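Local structure of F420-reducing hydrogenase, subunit beta (Methanothermobacter marburgensis, 4OMF) at residues T74-S79 against E159-G164; L151-E156 against D175-P180; L202-T207 against T223-S228. The protein carries FAD and an iron-sulfur cluster and probably passes electrons released from hydrogen to coenzyme F420 within the F420-reducing hydrogenase. All blocks are in the same frame, centred on the assembly; numbering follows the deposited sequence.

In the fold
Interactions 1 and 2 belong to the same part of the fold, the small antiparallel sheet 160-164, 167-171, 176-180, and touch its two outermost strands; their centres lie about 12 Å apart. Interaction 1 is partly buried and mixes an aromatic ring, a thioether, ordered water and FAD. Interaction 2, at the surface, is made of leucine and valine methyls from the chain beyond helix 140-150. Interaction 3 lies on the opposite side of the chain's centre, about 23 Å from interaction 1 between centres. It is the most buried of the three, and is mainly polar, joining the loop into strand 205-208 of the large mixed sheet, and that strand's first residue, to the start of helix 224-235.

Interaction 1. Residues T74-S79 against E159-G164; sequences TKYTFS and EKMDIG. With FAD (flavin-adenine dinucleotide), chain R.
The phenol oxygen of Y76 is approached from several sides where the FAD-binding loop 74-79 meets edge strand 160-164 of the small antiparallel sheet. A water 2.5 Å from Y76 OH also hydrogen-bonds to FAD O2' and donates to D162 OD1. From the strand, I163 N gives Y76 OH a weak, bent bond (3.2 Å, 122° at the hydrogen) and shares its proton weakly with D162 OD1. The Y76 ring is clamped between two methyls: I163 CD1 sits over the centre of one face, 3.8 Å from the ring centroid in a CH-pi contact, while T74 CG2 lies 3.4 Å above the plane of the opposite face, nearer the rim. D162 N and carbons of the isoalloxazine meet the ring at its edge, and the D162 carboxylate is nearly coplanar with it. M161 adds a Met-aromatic contact from an oblique direction, SD being 3.6 Å from Y76 CD2. Its CG is placed between the backbone N and the carbonyl carbon (chi1 56°), which brings SD up to the inverse gamma turn centred on Y76. There Y76 N points almost straight at M161 SD in a weak bond of 3.6 Å. Without the phenol ring, as with an alanine at this position, the I163 and T74 methyls would probably lose the surface between them and the bridging water its partner. The same loop holds both halves of the cofactor. T74 OG1 is hydrogen-bonded to FAD O2' at 2.7 Å, with Q24 holding T74 N from outside the loop. At the adenine, K75 N donates to FAD N7A while FAD N6A donates back to K75 O at 2.9 Å.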
loop_
_atom_site.group_PDB
_atom_site.type_symbol
_atom_site.label_atom_id
_atom_site.label_comp_id
_atom_site.label_asym_id
_atom_site.label_seq_id
_atom_site.Cartn_x
_atom_site.Cartn_y
_atom_site.Cartn_z
ATOM N N THR C 74 -19.671 27.198 -15.635
ATOM C CA THR C 74 -18.373 26.522 -15.699
ATOM C C THR C 74 -17.452 26.813 -14.510
ATOM O O THR C 74 -17.349 27.933 -14.044
ATOM C CB THR C 74 -17.612 26.912 -16.981
ATOM O OG1 THR C 74 -18.422 26.611 -18.116
ATOM C CG2 THR C 74 -16.292 26.147 -17.098
ATOM N N LYS C 75 -16.772 25.779 -14.049
ATOM C CA LYS C 75 -15.687 25.925 -13.092
ATOM C C LYS C 75 -14.418 25.421 -13.764
ATOM O O LYS C 75 -14.361 24.257 -14.130
ATOM C CB LYS C 75 -15.976 25.135 -11.810
ATOM C CG LYS C 75 -17.270 25.576 -11.089
ATOM C CD LYS C 75 -18.465 24.792 -11.625
ATOM C CE LYS C 75 -19.783 25.353 -11.124
ATOM N NZ LYS C 75 -20.972 24.590 -11.677
ATOM N N TYR C 76 -13.414 26.285 -13.948
ATOM C CA TYR C 76 -12.217 25.844 -14.669
ATOM C C TYR C 76 -11.215 25.155 -13.742
ATOM O O TYR C 76 -10.056 25.562 -13.656
ATOM C CB TYR C 76 -11.551 27.014 -15.399
ATOM C CG TYR C 76 -12.441 27.612 -16.463
ATOM C CD1 TYR C 76 -12.742 26.901 -17.633
ATOM C CD2 TYR C 76 -12.979 28.887 -16.310
ATOM C CE1 TYR C 76 -13.559 27.443 -18.609
ATOM C CE2 TYR C 76 -13.804 29.437 -17.281
ATOM C CZ TYR C 76 -14.090 28.713 -18.427
ATOM O OH TYR C 76 -14.909 29.269 -19.378
ATOM N N THR C 77 -11.683 24.120 -13.043
ATOM C CA THR C 77 -10.809 23.263 -12.261
ATOM C C THR C 77 -11.408 21.861 -12.243
ATOM O O THR C 77 -12.423 21.573 -12.917
ATOM C CB THR C 77 -10.572 23.817 -10.828
ATOM O OG1 THR C 77 -9.560 23.039 -10.158
ATOM C CG2 THR C 77 -11.845 23.782 -10.007
ATOM N N PHE C 78 -10.770 20.952 -11.518
ATOM C CA PHE C 78 -11.138 19.545 -11.616
ATOM C C PHE C 78 -12.497 19.229 -11.012
ATOM O O PHE C 78 -12.815 19.666 -9.909
ATOM C CB PHE C 78 -10.085 18.663 -10.927
ATOM C CG PHE C 78 -8.675 18.955 -11.349
ATOM C CD1 PHE C 78 -7.695 19.212 -10.405
ATOM C CD2 PHE C 78 -8.319 18.960 -12.691
ATOM C CE1 PHE C 78 -6.386 19.475 -10.787
ATOM C CE2 PHE C 78 -7.026 19.233 -13.077
ATOM C CZ PHE C 78 -6.049 19.492 -12.118
ATOM N N SER C 79 -13.287 18.446 -11.740
ATOM C CA SER C 79 -14.473 17.799 -11.203
ATOM C C SER C 79 -14.487 16.438 -11.866
ATOM O O SER C 79 -14.908 16.317 -13.007
ATOM C CB SER C 79 -15.748 18.576 -11.509
ATOM O OG SER C 79 -16.894 17.903 -10.994
ATOM N N GLU C 159 -18.380 36.003 -9.249
ATOM C CA GLU C 159 -19.739 35.564 -9.561
ATOM C C GLU C 159 -19.800 34.658 -10.791
ATOM O O GLU C 159 -20.705 33.832 -10.912
ATOM C CB GLU C 159 -20.663 36.773 -9.770
ATOM C CG GLU C 159 -20.804 37.591 -8.494
ATOM C CD GLU C 159 -21.856 38.679 -8.574
ATOM O OE1 GLU C 159 -22.301 39.018 -9.691
ATOM O OE2 GLU C 159 -22.230 39.205 -7.500
ATOM N N LYS C 160 -18.844 34.822 -11.700
ATOM C CA LYS C 160 -18.762 33.990 -12.911
ATOM C C LYS C 160 -17.318 34.029 -13.429
ATOM O O LYS C 160 -16.661 35.050 -13.315
ATOM C CB LYS C 160 -19.731 34.488 -13.999
ATOM C CG LYS C 160 -19.806 33.578 -15.240
ATOM C CD LYS C 160 -20.767 34.126 -16.308
ATOM C CE LYS C 160 -21.000 33.088 -17.417
ATOM N NZ LYS C 160 -21.770 33.623 -18.568
ATOM N N MET C 161 -16.833 32.932 -13.997
ATOM C CA MET C 161 -15.559 32.964 -14.711
ATOM C C MET C 161 -15.805 32.514 -16.153
ATOM O O MET C 161 -16.778 31.811 -16.431
ATOM C CB MET C 161 -14.496 32.095 -14.018
ATOM C CG MET C 161 -14.889 30.631 -13.799
ATOM S SD MET C 161 -13.612 29.717 -12.874
ATOM C CE MET C 161 -13.520 30.645 -11.346
ATOM N N ASP C 162 -14.930 32.936 -17.062
ATOM C CA ASP C 162 -15.112 32.649 -18.487
ATOM C C ASP C 162 -13.759 32.733 -19.186
ATOM O O ASP C 162 -12.847 33.424 -18.727
ATOM C CB ASP C 162 -16.101 33.647 -19.105
ATOM C CG ASP C 162 -16.807 33.097 -20.337
ATOM O OD1 ASP C 162 -16.508 31.948 -20.734
ATOM O OD2 ASP C 162 -17.671 33.816 -20.891
ATOM N N ILE C 163 -13.627 32.012 -20.289
ATOM C CA ILE C 163 -12.414 32.052 -21.099
ATOM C C ILE C 163 -12.852 32.285 -22.533
ATOM O O ILE C 163 -13.811 31.677 -22.999
ATOM C CB ILE C 163 -11.594 30.742 -20.973
ATOM C CG1 ILE C 163 -10.977 30.648 -19.576
ATOM C CG2 ILE C 163 -10.529 30.656 -22.083
ATOM C CD1 ILE C 163 -10.215 29.359 -19.279
ATOM N N GLY C 164 -12.183 33.196 -23.223
ATOM C CA GLY C 164 -12.541 33.500 -24.596
ATOM C C GLY C 164 -11.893 34.774 -25.073
ATOM O O GLY C 164 -11.461 35.608 -24.269
HETATM P PA FAD R . -24.616 25.050 -18.460
HETATM O O1A FAD R . -23.938 26.273 -17.900
HETATM O O2A FAD R . -26.104 24.924 -18.597
HETATM O O5B FAD R . -24.123 23.804 -17.599
HETATM C C5B FAD R . -22.701 23.637 -17.510
HETATM C C4B FAD R . -22.432 22.166 -17.188
HETATM O O4B FAD R . -21.021 21.946 -17.150
HETATM C C3B FAD R . -22.996 21.815 -15.817
HETATM O O3B FAD R . -23.777 20.611 -15.859
HETATM C C2B FAD R . -21.747 21.588 -14.977
HETATM O O2B FAD R . -21.966 20.551 -14.008
HETATM C C1B FAD R . -20.696 21.188 -15.996
HETATM N N9A FAD R . -19.354 21.552 -15.510
HETATM C C8A FAD R . -18.975 22.771 -15.085
HETATM N N7A FAD R . -17.671 22.766 -14.722
HETATM C C5A FAD R . -17.214 21.500 -14.929
HETATM C C6A FAD R . -15.926 20.796 -14.732
HETATM N N6A FAD R . -14.841 21.437 -14.223
HETATM N N1A FAD R . -15.879 19.501 -15.080
HETATM C C2A FAD R . -16.951 18.830 -15.552
HETATM N N3A FAD R . -18.164 19.399 -15.748
HETATM C C4A FAD R . -18.331 20.712 -15.452
HETATM N N1 FAD R . -15.815 25.882 -24.000
HETATM C C2 FAD R . -15.229 26.168 -25.230
HETATM O O2 FAD R . -15.937 26.658 -26.133
HETATM N N3 FAD R . -13.870 25.944 -25.400
HETATM C C4 FAD R . -13.109 25.396 -24.388
HETATM O O4 FAD R . -11.895 25.173 -24.596
HETATM C C4X FAD R . -13.508 25.731 -23.040
HETATM N N5 FAD R . -12.608 25.230 -21.970
HETATM C C5X FAD R . -13.324 24.445 -20.957
HETATM C C6 FAD R . -12.506 23.898 -19.954
HETATM C C7 FAD R . -13.086 23.317 -18.820
HETATM C C7M FAD R . -12.207 22.709 -17.735
HETATM C C8 FAD R . -14.475 23.315 -18.711
HETATM C C8M FAD R . -15.223 22.722 -17.531
HETATM C C9 FAD R . -15.302 23.877 -19.707
HETATM C C9A FAD R . -14.724 24.532 -20.800
HETATM N N10 FAD R . -15.546 25.010 -21.854
HETATM C C10 FAD R . -14.997 25.723 -22.905
HETATM C "C1'" FAD R . -16.994 24.738 -21.945
HETATM C "C2'" FAD R . -17.869 25.828 -21.384
HETATM O "O2'" FAD R . -17.243 26.689 -20.548
HETATM C "C3'" FAD R . -19.091 25.386 -21.022
HETATM O "O3'" FAD R . -19.087 24.630 -19.897
HETATM C "C4'" FAD R . -19.986 24.858 -22.130
HETATM O "O4'" FAD R . -20.113 25.799 -23.217
HETATM C "C5'" FAD R . -21.367 24.479 -21.586
HETATM O "O5'" FAD R . -22.128 25.654 -21.351
HETATM P P FAD R . -23.720 25.594 -21.203
HETATM O O1P FAD R . -24.235 24.798 -22.382
HETATM O O2P FAD R . -24.259 26.979 -20.994
HETATM O O3P FAD R . -23.913 24.674 -19.874
HETATM O O HOH W 1 -18.665 30.382 -14.416
HETATM O O HOH W 2 -16.115 28.860 -21.520
#

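Interaction 2. Residues L151-E156 against D175-P180; sequences LGVSME and DVLTLP
L151 and L177 each carry CG anti to the carbonyl carbon (chi1 -66° and -53°), with the chain extended beyond it, and this brings their branches side by side as they pass in opposite directions. L151 CD1 lies 4.1 Å from L177 CB. The other branch turns toward the next part of the strand: L151 CD2 rests 3.7 Å from L179 CD2, where the two leucines meet at a slant. L151 CD2 is also 3.5 Å from the backbone oxygen T178 O. L151 thus packs between L177 and L179, two residues apart on the strand, and no polar side-chain group takes part. The contact joins the loop just after helix 140-150 to strand 176-180, an outermost strand of a three-stranded antiparallel sheet that follows the helix in the chain. V170 on the middle strand touches both L151 and L177, so L151 packs on two neighbouring strands of the sheet. After the helix, G152 takes a positive phi of 68°, a conformation that favours glycine, and the chain turns so that V153 faces the strand again. V153 CG1 and L177 CD1 then reach toward each other, tip to tip, at 3.8 Å. V153 is also tied back to the helix, through a backbone hydrogen bond with I147 and side-chain packing on the same residue.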
loop_
_atom_site.group_PDB
_atom_site.type_symbol
_atom_site.label_atom_id
_atom_site.label_comp_id
_atom_site.label_asym_id
_atom_site.label_seq_id
_atom_site.Cartn_x
_atom_site.Cartn_y
_atom_site.Cartn_z
ATOM N N LEU C 151 -5.257 39.205 -9.920
ATOM C CA LEU C 151 -6.367 40.145 -10.104
ATOM C C LEU C 151 -6.773 40.844 -8.799
ATOM O O LEU C 151 -7.579 41.772 -8.808
ATOM C CB LEU C 151 -7.575 39.430 -10.717
ATOM C CG LEU C 151 -7.335 38.933 -12.150
ATOM C CD1 LEU C 151 -8.531 38.179 -12.704
ATOM C CD2 LEU C 151 -6.972 40.122 -13.057
ATOM N N GLY C 152 -6.232 40.389 -7.678
ATOM C CA GLY C 152 -6.442 41.086 -6.420
ATOM C C GLY C 152 -7.853 41.068 -5.850
ATOM O O GLY C 152 -8.272 42.010 -5.165
ATOM N N VAL C 153 -8.616 40.022 -6.136
ATOM C CA VAL C 153 -9.868 39.840 -5.400
ATOM C C VAL C 153 -9.776 38.515 -4.642
ATOM O O VAL C 153 -8.711 38.193 -4.113
ATOM C CB VAL C 153 -11.110 39.913 -6.333
ATOM C CG1 VAL C 153 -11.262 41.351 -6.843
ATOM C CG2 VAL C 153 -10.985 38.947 -7.513
ATOM N N SER C 154 -10.867 37.765 -4.558
ATOM C CA SER C 154 -10.842 36.455 -3.896
ATOM C C SER C 154 -11.855 35.538 -4.555
ATOM O O SER C 154 -12.674 35.983 -5.351
ATOM C CB SER C 154 -11.139 36.577 -2.412
ATOM O OG SER C 154 -12.510 36.899 -2.191
ATOM N N MET C 155 -11.808 34.259 -4.213
ATOM C CA MET C 155 -12.671 33.289 -4.870
ATOM C C MET C 155 -14.139 33.630 -4.559
ATOM O O MET C 155 -15.022 33.483 -5.410
ATOM C CB MET C 155 -12.300 31.861 -4.431
ATOM C CG MET C 155 -10.847 31.484 -4.774
ATOM S SD MET C 155 -10.457 31.607 -6.544
ATOM C CE MET C 155 -11.557 30.378 -7.222
ATOM N N GLU C 156 -14.384 34.132 -3.355
ATOM C CA GLU C 156 -15.734 34.433 -2.918
ATOM C C GLU C 156 -16.332 35.628 -3.666
ATOM O O GLU C 156 -17.549 35.726 -3.798
ATOM C CB GLU C 156 -15.733 34.678 -1.398
ATOM C CG GLU C 156 -17.078 34.997 -0.768
ATOM C CD GLU C 156 -16.952 35.387 0.705
ATOM O OE1 GLU C 156 -15.931 36.017 1.079
ATOM O OE2 GLU C 156 -17.873 35.056 1.486
ATOM N N ASP C 175 -17.817 44.475 -11.396
ATOM C CA ASP C 175 -16.553 44.685 -12.103
ATOM C C ASP C 175 -16.199 43.494 -12.993
ATOM O O ASP C 175 -16.492 42.357 -12.647
ATOM C CB ASP C 175 -15.439 44.934 -11.088
ATOM C CG ASP C 175 -14.270 45.690 -11.666
ATOM O OD1 ASP C 175 -14.198 45.825 -12.904
ATOM O OD2 ASP C 175 -13.424 46.154 -10.865
ATOM N N VAL C 176 -15.562 43.760 -14.134
ATOM C CA VAL C 176 -15.089 42.692 -15.019
ATOM C C VAL C 176 -13.573 42.761 -15.084
ATOM O O VAL C 176 -13.017 43.770 -15.506
ATOM C CB VAL C 176 -15.688 42.813 -16.443
ATOM C CG1 VAL C 176 -15.193 41.671 -17.348
ATOM C CG2 VAL C 176 -17.221 42.835 -16.386
ATOM N N LEU C 177 -12.901 41.709 -14.634
ATOM C CA LEU C 177 -11.438 41.711 -14.566
ATOM C C LEU C 177 -10.875 40.667 -15.517
ATOM O O LEU C 177 -11.437 39.576 -15.646
ATOM C CB LEU C 177 -10.959 41.412 -13.137
ATOM C CG LEU C 177 -11.562 42.290 -12.046
ATOM C CD1 LEU C 177 -11.253 41.726 -10.672
ATOM C CD2 LEU C 177 -10.998 43.689 -12.179
ATOM N N THR C 178 -9.763 40.972 -16.173
ATOM C CA THR C 178 -9.216 39.998 -17.121
ATOM C C THR C 178 -7.701 39.853 -17.036
ATOM O O THR C 178 -6.990 40.739 -16.541
ATOM C CB THR C 178 -9.575 40.359 -18.589
ATOM O OG1 THR C 178 -8.938 41.593 -18.943
ATOM C CG2 THR C 178 -11.083 40.515 -18.773
ATOM N N LEU C 179 -7.236 38.717 -17.543
ATOM C CA LEU C 179 -5.829 38.407 -17.740
ATOM C C LEU C 179 -5.673 37.919 -19.178
ATOM O O LEU C 179 -6.565 37.246 -19.693
ATOM C CB LEU C 179 -5.351 37.303 -16.782
ATOM C CG LEU C 179 -5.239 37.562 -15.292
ATOM C CD1 LEU C 179 -4.914 36.253 -14.570
ATOM C CD2 LEU C 179 -4.179 38.619 -14.994
ATOM N N PRO C 180 -4.538 38.232 -19.823
ATOM C CA PRO C 180 -4.281 37.579 -21.118
ATOM C C PRO C 180 -4.202 36.073 -20.929
ATOM O O PRO C 180 -3.604 35.602 -19.956
ATOM C CB PRO C 180 -2.923 38.156 -21.555
ATOM C CG PRO C 180 -2.732 39.407 -20.707
ATOM C CD PRO C 180 -3.464 39.160 -19.422
#

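Interaction 3. Residues L202-T207 against T223-S228; sequences LADVST and TDAGDS. With KEN (N,N-dimethylmethanamine), chain P.
The flat peptide carbonyl of D204 is used in two directions by the segment 223-228. T223 N lies in its plane and donates to D204 O on a lone pair at 3.3 Å, whereas G226 CA stands over one face, its CA-H pointing nearly straight at D204 O across 3.4 Å. G226 has no side chain, and a CB there would probably collide with that oxygen; V205 CG2 already presses on G226 CA at a tight 3.3 Å. The second flat group, the D204 carboxylate, takes a bond from T223 OG1, apparently tilted out of the carboxylate plane, though the place of D204 OD1 is less sure. R110 forms a salt bridge to this oxygen and L129 N donates to D204 OD2. A chi1 of 61° sets T223 OG1 between its own N and carbonyl carbon, where it also accepts from G226 N at 3.1 Å. With R110, Q113 and I126, D204 lines the pocket in which trimethylamine is bound. T223 is thus the N-cap residue of helix 224-235, its hydroxyl closing the first turn through G226 N while bonding to the loop that leads into strand 205-208.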
loop_
_atom_site.group_PDB
_atom_site.type_symbol
_atom_site.label_atom_id
_atom_site.label_comp_id
_atom_site.label_asym_id
_atom_site.label_seq_id
_atom_site.Cartn_x
_atom_site.Cartn_y
_atom_site.Cartn_z
ATOM N N LEU C 202 -16.034 12.200 -29.029
ATOM C CA LEU C 202 -16.675 10.907 -28.809
ATOM C C LEU C 202 -18.005 11.022 -28.052
ATOM O O LEU C 202 -18.620 10.011 -27.713
ATOM C CB LEU C 202 -15.717 9.960 -28.060
ATOM C CG LEU C 202 -14.415 9.671 -28.836
ATOM C CD1 LEU C 202 -13.435 8.788 -28.056
ATOM C CD2 LEU C 202 -14.724 9.051 -30.177
ATOM N N ALA C 203 -18.451 12.250 -27.782
ATOM C CA ALA C 203 -19.688 12.448 -27.036
ATOM C C ALA C 203 -20.904 12.201 -27.930
ATOM O O ALA C 203 -20.784 12.203 -29.156
ATOM C CB ALA C 203 -19.749 13.864 -26.452
ATOM N N ASP C 204 -22.073 12.019 -27.329
ATOM C CA ASP C 204 -23.296 11.937 -28.127
ATOM C C ASP C 204 -23.614 13.267 -28.821
ATOM O O ASP C 204 -23.996 13.281 -29.993
ATOM C CB ASP C 204 -24.474 11.539 -27.270
ATOM C CG ASP C 204 -24.382 10.110 -26.790
ATOM O OD1 ASP C 204 -24.020 9.224 -27.601
ATOM O OD2 ASP C 204 -24.691 9.876 -25.614
ATOM N N VAL C 205 -23.530 14.349 -28.044
ATOM C CA VAL C 205 -23.708 15.738 -28.494
ATOM C C VAL C 205 -22.599 16.511 -27.821
ATOM O O VAL C 205 -22.357 16.285 -26.636
ATOM C CB VAL C 205 -25.043 16.366 -28.034
ATOM C CG1 VAL C 205 -25.314 17.666 -28.775
ATOM C CG2 VAL C 205 -26.174 15.419 -28.168
ATOM N N SER C 206 -21.949 17.423 -28.539
ATOM C CA SER C 206 -20.863 18.210 -27.956
ATOM C C SER C 206 -21.193 19.704 -28.019
ATOM O O SER C 206 -21.767 20.168 -28.999
ATOM C CB SER C 206 -19.545 17.937 -28.690
ATOM O OG SER C 206 -19.250 16.549 -28.774
ATOM N N THR C 207 -20.841 20.465 -26.985
ATOM C CA THR C 207 -21.204 21.872 -27.007
ATOM C C THR C 207 -20.152 22.751 -26.327
ATOM O O THR C 207 -19.414 22.300 -25.451
ATOM C CB THR C 207 -22.631 22.061 -26.370
ATOM O OG1 THR C 207 -23.077 23.419 -26.492
ATOM C CG2 THR C 207 -22.631 21.653 -24.905
ATOM N N THR C 223 -23.948 11.108 -32.432
ATOM C CA THR C 223 -24.497 9.752 -32.474
ATOM C C THR C 223 -26.000 9.805 -32.738
ATOM O O THR C 223 -26.600 10.875 -32.647
ATOM C CB THR C 223 -24.262 9.018 -31.171
ATOM O OG1 THR C 223 -24.924 9.745 -30.129
ATOM C CG2 THR C 223 -22.771 8.914 -30.847
ATOM N N ASP C 224 -26.613 8.663 -33.056
ATOM C CA ASP C 224 -28.067 8.622 -33.233
ATOM C C ASP C 224 -28.790 9.169 -31.991
ATOM O O ASP C 224 -29.741 9.945 -32.111
ATOM C CB ASP C 224 -28.554 7.193 -33.534
ATOM C CG ASP C 224 -28.082 6.675 -34.893
ATOM O OD1 ASP C 224 -27.564 7.476 -35.703
ATOM O OD2 ASP C 224 -28.241 5.459 -35.157
ATOM N N ALA C 225 -28.317 8.781 -30.810
ATOM C CA ALA C 225 -28.918 9.212 -29.560
ATOM C C ALA C 225 -28.769 10.723 -29.372
ATOM O O ALA C 225 -29.717 11.425 -29.000
ATOM C CB ALA C 225 -28.285 8.465 -28.394
ATOM N N GLY C 226 -27.575 11.222 -29.642
ATOM C CA GLY C 226 -27.305 12.639 -29.510
ATOM C C GLY C 226 -28.153 13.505 -30.414
ATOM O O GLY C 226 -28.787 14.481 -29.978
ATOM N N ASP C 227 -28.163 13.154 -31.693
ATOM C CA ASP C 227 -28.904 13.918 -32.666
ATOM C C ASP C 227 -30.402 13.850 -32.372
ATOM O O ASP C 227 -31.099 14.859 -32.419
ATOM C CB ASP C 227 -28.589 13.404 -34.075
ATOM C CG ASP C 227 -29.165 14.286 -35.164
ATOM O OD1 ASP C 227 -28.692 15.434 -35.356
ATOM O OD2 ASP C 227 -30.081 13.819 -35.852
ATOM N N SER C 228 -30.896 12.661 -32.045
ATOM C CA SER C 228 -32.333 12.491 -31.910
ATOM C C SER C 228 -32.840 13.185 -30.654
ATOM O O SER C 228 -33.886 13.813 -30.679
ATOM C CB SER C 228 -32.704 11.008 -31.909
ATOM O OG SER C 228 -32.954 10.551 -30.605
HETATM C CA1 KEN P . -24.814 6.493 -27.248
HETATM C CB1 KEN P . -24.060 4.866 -25.488
HETATM C CC1 KEN P . -24.073 7.272 -24.957
HETATM N NE1 KEN P . -24.759 6.181 -25.754
#